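Local coordinates for protein uncharacterized metal-dependent hydrolase (Pyrococcus furiosus, PDB 3ICJ) that is of unknown specific function but binds two zinc ions and, as an amidohydrolase-family protein, probably hydrolyses carbon-nitrogen bonds other than peptide bonds, at residues V444-A449 / E464-L469; D329-V334 / L359-E364; K178-L183 / K189-S194. All blocks are in the same frame, centred on the assembly; numbering follows the deposited sequence.

From the N terminus, the contacts come in series as interactions 3, 2 and 1; each closes before the next opens, so none nests or crosses. Interaction 3 spans a five-residue loop and joins helix 177-183 to edge strand 191-192 of the six-stranded sheet. Interaction 2 encloses 24 residues, including strand 346-349, and pairs the helices 328-338 and 352-365 on the flank of the metal-bearing barrel. Interaction 1 encloses 14 residues and joins helices 442-451 and 463-477, which follow strand 429-431. None of the three touches another: nearest atoms of interactions 1 and 2 are about 17 Å apart. Interactions 1 and 3 lie on opposite sides of the chain's centre.

Interaction 1 of 3, residues V444-A449 / E464-L469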
# COMPACT_ATOMS: atom_id res chain seq x y z
N VAL A 444 10.33 -8.96 -4.85
CA VAL A 444 11.11 -7.85 -5.38
C VAL A 444 11.45 -6.87 -4.25
O VAL A 444 12.55 -6.33 -4.21
CB VAL A 444 10.35 -7.18 -6.61
CG1 VAL A 444 11.01 -5.89 -7.06
CG2 VAL A 444 10.26 -8.17 -7.79
N SER A 445 10.52 -6.66 -3.31
CA SER A 445 10.79 -5.84 -2.12
C SER A 445 11.67 -6.55 -1.06
O SER A 445 12.42 -5.89 -0.36
CB SER A 445 9.49 -5.35 -1.46
OG SER A 445 8.91 -4.30 -2.22
N ILE A 446 11.55 -7.87 -0.95
CA ILE A 446 12.40 -8.67 -0.06
C ILE A 446 13.88 -8.57 -0.51
O ILE A 446 14.77 -8.38 0.33
CB ILE A 446 11.91 -10.15 -0.01
CG1 ILE A 446 10.69 -10.26 0.90
CG2 ILE A 446 13.01 -11.12 0.53
CD1 ILE A 446 9.95 -11.50 0.65
N ASP A 447 14.10 -8.69 -1.82
CA ASP A 447 15.42 -8.55 -2.44
C ASP A 447 16.06 -7.22 -2.08
O ASP A 447 17.25 -7.15 -1.76
CB ASP A 447 15.26 -8.64 -3.96
CG ASP A 447 16.53 -9.04 -4.67
OD1 ASP A 447 16.66 -10.24 -5.00
OD2 ASP A 447 17.39 -8.16 -4.89
N ALA A 448 15.26 -6.16 -2.16
CA ALA A 448 15.69 -4.80 -1.79
C ALA A 448 16.12 -4.68 -0.31
O ALA A 448 17.15 -4.07 0.01
CB ALA A 448 14.58 -3.81 -2.11
N ALA A 449 15.32 -5.25 0.58
CA ALA A 449 15.57 -5.14 2.03
C ALA A 449 16.82 -5.90 2.48
O ALA A 449 17.49 -5.54 3.47
CB ALA A 449 14.35 -5.63 2.80
N GLU A 464 15.69 -14.03 6.56
CA GLU A 464 14.76 -14.45 7.63
C GLU A 464 13.98 -13.26 8.19
O GLU A 464 12.77 -13.33 8.37
CB GLU A 464 15.52 -15.08 8.81
CG GLU A 464 16.26 -16.37 8.52
CD GLU A 464 17.09 -16.81 9.70
OE1 GLU A 464 17.08 -16.10 10.73
OE2 GLU A 464 17.75 -17.87 9.62
N GLU A 465 14.70 -12.17 8.48
CA GLU A 465 14.09 -10.99 9.06
C GLU A 465 13.12 -10.37 8.07
O GLU A 465 12.02 -10.00 8.46
CB GLU A 465 15.15 -9.95 9.49
CG GLU A 465 15.97 -10.33 10.73
CD GLU A 465 17.16 -9.39 10.97
OE1 GLU A 465 17.91 -9.08 10.01
OE2 GLU A 465 17.37 -8.96 12.12
N ALA A 466 13.53 -10.26 6.80
CA ALA A 466 12.67 -9.68 5.75
C ALA A 466 11.36 -10.45 5.59
O ALA A 466 10.30 -9.85 5.44
CB ALA A 466 13.41 -9.58 4.42
N LEU A 467 11.44 -11.78 5.63
CA LEU A 467 10.24 -12.62 5.57
C LEU A 467 9.37 -12.46 6.83
O LEU A 467 8.14 -12.34 6.72
CB LEU A 467 10.62 -14.08 5.34
CG LEU A 467 11.18 -14.36 3.93
CD1 LEU A 467 12.00 -15.63 3.90
CD2 LEU A 467 10.10 -14.41 2.87
N HIS A 468 10.00 -12.41 8.00
CA HIS A 468 9.29 -12.06 9.22
C HIS A 468 8.52 -10.73 9.11
O HIS A 468 7.31 -10.68 9.38
CB HIS A 468 10.23 -11.99 10.42
CG HIS A 468 9.58 -11.37 11.61
ND1 HIS A 468 8.49 -11.94 12.24
CD2 HIS A 468 9.84 -10.22 12.28
CE1 HIS A 468 8.12 -11.17 13.25
NE2 HIS A 468 8.92 -10.12 13.29
N LEU A 469 9.23 -9.68 8.68
CA LEU A 469 8.64 -8.33 8.52
C LEU A 469 7.49 -8.24 7.50
O LEU A 469 6.56 -7.45 7.67
CB LEU A 469 9.73 -7.29 8.20
CG LEU A 469 10.75 -7.21 9.35
CD1 LEU A 469 12.01 -6.45 8.92
CD2 LEU A 469 10.15 -6.64 10.64
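I446 meets A466 and L467 where two helices that follow strand 429-431 of the (beta/alpha)8 barrel, the fold of the amidohydrolase superfamily, pack against each other. The segments 444-449 and 464-469 run in roughly opposing directions, at 134° between their N-to-C senses, and their axes approach to 9.5 Å. No hydrogen bond crosses the interface; all three side-chain contacts are apolar, and the four residues that make them are buried.

The tight part is a methyl-to-methyl contact, I446 CD1 to L467 CD2 at 3.7 Å. I446 places CG1 beside its own backbone N (chi1 -78°) and extends CD1 from there, while its other branch, CG2, faces A466 CB at 4.2 Å. The two long side chains cross at about a right angle and touch through their terminal methyls. F97 of strand 92-102 touches both of them, and M94 of the same strand touches L467, which continues this apolar cluster into the sheet.

The packing is looser beside it, where A449 and A466 meet methyl to methyl, and both also touch F431 of strand 429-431. Toward solvent the character changes: E465, next to A466 in the chain but partly exposed, takes no part in the apolar contact and forms a salt bridge with K421 through OE2. The total area buried between the segments is a modest 155 Å². At the loose end, A449 CB stands 4.4 Å from A466 CB.

Interaction 2 of 3, residues D329-V334 / L359-E364; sequences DEIVEV and LDAFEE
I331 and V332 present methyl groups to A361 because of how their first torsions are set. In V332, CG1 lies anti to the backbone N (chi1 175°), which leaves CG2 beside that N and 3.5 Å from A361 O. I331 turns CG2, its branch anti to the backbone N, onto A361 CB at 3.6 Å. From the other helix, E364 sets CG anti to its N (chi1 166°) and stays extended; its side chain crosses that of V332 at about a right angle, with OE2 3.9 Å from V332 CG1. The small A361 side chain is consistent with the 8.8 Å approach of the axes, which are inclined at 44°.

On the exposed side D329 OD1 and E364 OE2 are 4.6 Å apart. A single water donates to both, at 2.7 Å to D329 OD1 and 2.9 Å to E364 OE2. This bridge, and the salt bridge of E364 OE1 with K328, would be expected to ease, in part, the repulsion between the two carboxylates.

These are successive outer helices of the (beta/alpha)8 barrel: helix 328-338 precedes and helix 352-365 follows strand 346-349, which carries the zinc ligand H348. R384 of helix 379-388 pairs with D360 and E363.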
# COMPACT_ATOMS: atom_id res chain seq x y z
N ASP A 329 -1.72 19.81 16.28
CA ASP A 329 -3.07 20.01 16.83
C ASP A 329 -4.15 19.36 15.96
O ASP A 329 -5.19 18.90 16.47
CB ASP A 329 -3.42 21.50 16.96
CG ASP A 329 -2.66 22.22 18.08
OD1 ASP A 329 -2.29 21.59 19.09
OD2 ASP A 329 -2.47 23.45 17.95
N GLU A 330 -3.94 19.37 14.65
CA GLU A 330 -4.94 18.82 13.72
C GLU A 330 -4.94 17.30 13.76
O GLU A 330 -6.00 16.67 13.60
CB GLU A 330 -4.72 19.36 12.30
CG GLU A 330 -4.80 20.89 12.22
CD GLU A 330 -4.39 21.45 10.87
OE1 GLU A 330 -3.34 21.04 10.33
OE2 GLU A 330 -5.10 22.34 10.35
N ILE A 331 -3.77 16.72 13.99
CA ILE A 331 -3.64 15.26 14.14
C ILE A 331 -4.27 14.83 15.47
O ILE A 331 -5.08 13.93 15.48
CB ILE A 331 -2.18 14.78 14.07
CG1 ILE A 331 -1.58 15.11 12.70
CG2 ILE A 331 -2.08 13.28 14.35
CD1 ILE A 331 -0.11 14.92 12.65
N VAL A 332 -3.90 15.50 16.57
CA VAL A 332 -4.49 15.23 17.90
C VAL A 332 -6.03 15.31 17.88
O VAL A 332 -6.69 14.44 18.47
CB VAL A 332 -3.89 16.14 19.04
CG1 VAL A 332 -4.61 15.90 20.37
CG2 VAL A 332 -2.40 15.83 19.24
N GLU A 333 -6.58 16.28 17.16
CA GLU A 333 -8.05 16.42 17.01
C GLU A 333 -8.70 15.15 16.38
O GLU A 333 -9.72 14.67 16.86
CB GLU A 333 -8.39 17.68 16.19
CG GLU A 333 -9.82 18.22 16.32
CD GLU A 333 -10.76 17.72 15.22
OE1 GLU A 333 -11.99 17.89 15.38
OE2 GLU A 333 -10.28 17.14 14.21
N VAL A 334 -8.07 14.60 15.35
CA VAL A 334 -8.57 13.38 14.71
C VAL A 334 -8.41 12.19 15.63
O VAL A 334 -9.35 11.41 15.79
CB VAL A 334 -7.90 13.13 13.33
CG1 VAL A 334 -8.24 11.74 12.79
CG2 VAL A 334 -8.33 14.19 12.34
N LEU A 359 5.27 12.08 16.13
CA LEU A 359 5.65 11.71 17.50
C LEU A 359 5.08 12.64 18.57
O LEU A 359 4.57 12.15 19.59
CB LEU A 359 7.17 11.57 17.63
CG LEU A 359 7.86 10.47 16.81
CD1 LEU A 359 9.38 10.60 16.90
CD2 LEU A 359 7.42 9.09 17.22
N ASP A 360 5.13 13.95 18.34
CA ASP A 360 4.51 14.93 19.23
C ASP A 360 3.02 14.68 19.39
O ASP A 360 2.48 14.81 20.48
CB ASP A 360 4.67 16.36 18.69
CG ASP A 360 6.10 16.89 18.81
OD1 ASP A 360 6.94 16.30 19.52
OD2 ASP A 360 6.37 17.94 18.19
N ALA A 361 2.35 14.38 18.28
CA ALA A 361 0.91 14.17 18.30
C ALA A 361 0.53 12.92 19.09
O ALA A 361 -0.43 12.95 19.86
CB ALA A 361 0.38 14.11 16.90
N PHE A 362 1.30 11.84 18.90
CA PHE A 362 1.08 10.58 19.62
C PHE A 362 1.39 10.70 21.11
O PHE A 362 0.66 10.16 21.94
CB PHE A 362 1.89 9.42 19.01
CG PHE A 362 1.46 9.01 17.63
CD1 PHE A 362 0.13 9.12 17.23
CD2 PHE A 362 2.39 8.49 16.73
CE1 PHE A 362 -0.26 8.74 15.95
CE2 PHE A 362 2.00 8.10 15.45
CZ PHE A 362 0.68 8.23 15.06
N GLU A 363 2.47 11.40 21.42
CA GLU A 363 2.86 11.68 22.80
C GLU A 363 1.78 12.43 23.55
O GLU A 363 1.41 12.04 24.65
CB GLU A 363 4.12 12.52 22.84
CG GLU A 363 5.35 11.79 23.29
CD GLU A 363 6.23 12.64 24.18
OE1 GLU A 363 6.38 12.29 25.37
OE2 GLU A 363 6.75 13.66 23.69
N GLU A 364 1.29 13.52 22.96
CA GLU A 364 0.33 14.41 23.62
C GLU A 364 -0.99 13.70 23.85
O GLU A 364 -1.58 13.81 24.92
CB GLU A 364 0.12 15.69 22.80
CG GLU A 364 -1.09 16.52 23.24
CD GLU A 364 -1.15 17.88 22.59
OE1 GLU A 364 -0.09 18.47 22.33
OE2 GLU A 364 -2.28 18.36 22.36
O HOH W 1 -3.83 19.82 20.46

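Interaction 3 of 3, residues K178-L183 / K189-S194; sequences KMIDLL and KDFDES
The F191 ring receives I180 at its edge and its own chain neighbour E193 over one face. I180 CG2 lies near the ring plane, with F191 CZ as its nearest ring atom at 4.2 Å, so the approach is edge-on and not a stacked CH-pi contact. Over that face E193 CA sits 3.7 Å above the plane, offset toward the rim, where the chain turns after strand 191-192.

The two branches of I180 share the work. CG2 is anti to the backbone N (CG1 at chi1 -75°) and takes the ring edge, while the other branch extends to put CD1 4.1 Å from E193 O. That oxygen accepts a hydrogen bond from R153 NH1 and so is satisfied from outside the two segments; its contact with CD1 is van der Waals only. With 97 Å² buried in all, the contact is small and without hydrogen bonds, a methyl-to-ring contact plus a methyl beside a carbonyl oxygen; M175 of strand 172-175 covers I180 further.

Strand 191-192 and strand 197-199 form a beta-hairpin, its arms also tied by the salt bridge between D192 and R199. The hairpin ends a mixed six-stranded sheet, inserted in sequence between barrel strands 92-102 and 236-244, and the contact packs helix 177-183 against its edge strand.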
# COMPACT_ATOMS: atom_id res chain seq x y z
N LYS A 178 -15.15 15.34 -24.40
CA LYS A 178 -16.11 14.63 -23.54
C LYS A 178 -15.66 14.63 -22.08
O LYS A 178 -16.44 14.92 -21.18
CB LYS A 178 -16.31 13.19 -24.02
CG LYS A 178 -17.32 13.06 -25.15
CD LYS A 178 -17.72 11.62 -25.35
CE LYS A 178 -19.09 11.51 -26.02
NZ LYS A 178 -19.01 11.81 -27.47
N MET A 179 -14.38 14.33 -21.87
CA MET A 179 -13.78 14.34 -20.55
C MET A 179 -13.75 15.77 -19.96
O MET A 179 -14.07 15.95 -18.79
CB MET A 179 -12.38 13.72 -20.61
CG MET A 179 -11.76 13.37 -19.26
SD MET A 179 -12.57 11.99 -18.40
CE MET A 179 -12.70 12.86 -16.87
N ILE A 180 -13.38 16.76 -20.77
CA ILE A 180 -13.39 18.18 -20.35
C ILE A 180 -14.78 18.60 -19.85
O ILE A 180 -14.90 19.26 -18.81
CB ILE A 180 -12.93 19.12 -21.52
CG1 ILE A 180 -11.42 19.03 -21.71
CG2 ILE A 180 -13.29 20.58 -21.25
CD1 ILE A 180 -10.93 19.46 -23.07
N ASP A 181 -15.81 18.18 -20.59
CA ASP A 181 -17.22 18.48 -20.28
C ASP A 181 -17.66 17.86 -18.95
O ASP A 181 -18.46 18.45 -18.21
CB ASP A 181 -18.16 17.99 -21.40
CG ASP A 181 -18.04 18.82 -22.69
OD1 ASP A 181 -17.41 19.90 -22.69
OD2 ASP A 181 -18.63 18.38 -23.71
N LEU A 182 -17.14 16.67 -18.64
CA LEU A 182 -17.46 16.01 -17.38
C LEU A 182 -16.79 16.68 -16.18
O LEU A 182 -17.34 16.70 -15.08
CB LEU A 182 -17.10 14.52 -17.43
CG LEU A 182 -17.89 13.57 -18.33
CD1 LEU A 182 -17.39 12.14 -18.12
CD2 LEU A 182 -19.41 13.65 -18.11
N LEU A 183 -15.60 17.25 -16.40
CA LEU A 183 -14.83 17.86 -15.31
C LEU A 183 -15.32 19.25 -14.89
O LEU A 183 -15.38 19.54 -13.70
CB LEU A 183 -13.33 17.91 -15.63
CG LEU A 183 -12.53 16.59 -15.57
CD1 LEU A 183 -11.08 16.87 -15.86
CD2 LEU A 183 -12.64 15.93 -14.20
N LYS A 189 -4.00 29.03 -15.07
CA LYS A 189 -2.74 28.89 -15.82
C LYS A 189 -2.24 27.43 -15.91
O LYS A 189 -1.30 27.13 -16.65
CB LYS A 189 -1.66 29.84 -15.26
CG LYS A 189 -1.59 29.95 -13.75
CD LYS A 189 -0.61 28.96 -13.13
CE LYS A 189 -0.12 29.47 -11.79
NZ LYS A 189 0.74 28.48 -11.11
N ASP A 190 -2.90 26.52 -15.18
CA ASP A 190 -2.58 25.10 -15.21
C ASP A 190 -3.47 24.30 -16.18
O ASP A 190 -3.30 23.09 -16.33
CB ASP A 190 -2.71 24.49 -13.80
CG ASP A 190 -1.80 25.16 -12.78
OD1 ASP A 190 -0.68 25.59 -13.14
OD2 ASP A 190 -2.20 25.24 -11.60
N PHE A 191 -4.43 24.97 -16.80
CA PHE A 191 -5.36 24.29 -17.71
C PHE A 191 -5.39 25.01 -19.04
O PHE A 191 -5.68 26.20 -19.12
CB PHE A 191 -6.77 24.17 -17.07
CG PHE A 191 -7.84 23.52 -17.95
CD1 PHE A 191 -7.55 22.44 -18.79
CD2 PHE A 191 -9.16 23.98 -17.89
CE1 PHE A 191 -8.56 21.83 -19.58
CE2 PHE A 191 -10.17 23.40 -18.68
CZ PHE A 191 -9.87 22.31 -19.52
N ASP A 192 -5.03 24.27 -20.09
CA ASP A 192 -5.16 24.75 -21.46
C ASP A 192 -6.37 24.05 -22.06
O ASP A 192 -6.30 22.88 -22.46
CB ASP A 192 -3.89 24.46 -22.28
CG ASP A 192 -2.67 25.19 -21.75
OD1 ASP A 192 -2.81 26.20 -21.03
OD2 ASP A 192 -1.55 24.76 -22.08
N GLU A 193 -7.49 24.77 -22.08
CA GLU A 193 -8.76 24.25 -22.57
C GLU A 193 -8.74 23.90 -24.07
O GLU A 193 -9.36 22.94 -24.48
CB GLU A 193 -9.92 25.23 -22.28
CG GLU A 193 -9.54 26.42 -21.37
CD GLU A 193 -10.58 26.75 -20.30
OE1 GLU A 193 -10.19 27.37 -19.27
OE2 GLU A 193 -11.77 26.41 -20.48
N SER A 194 -8.03 24.69 -24.87
CA SER A 194 -7.93 24.45 -26.32
C SER A 194 -7.26 23.12 -26.66
O SER A 194 -7.67 22.45 -27.62
CB SER A 194 -7.21 25.60 -27.03
OG SER A 194 -5.88 25.74 -26.55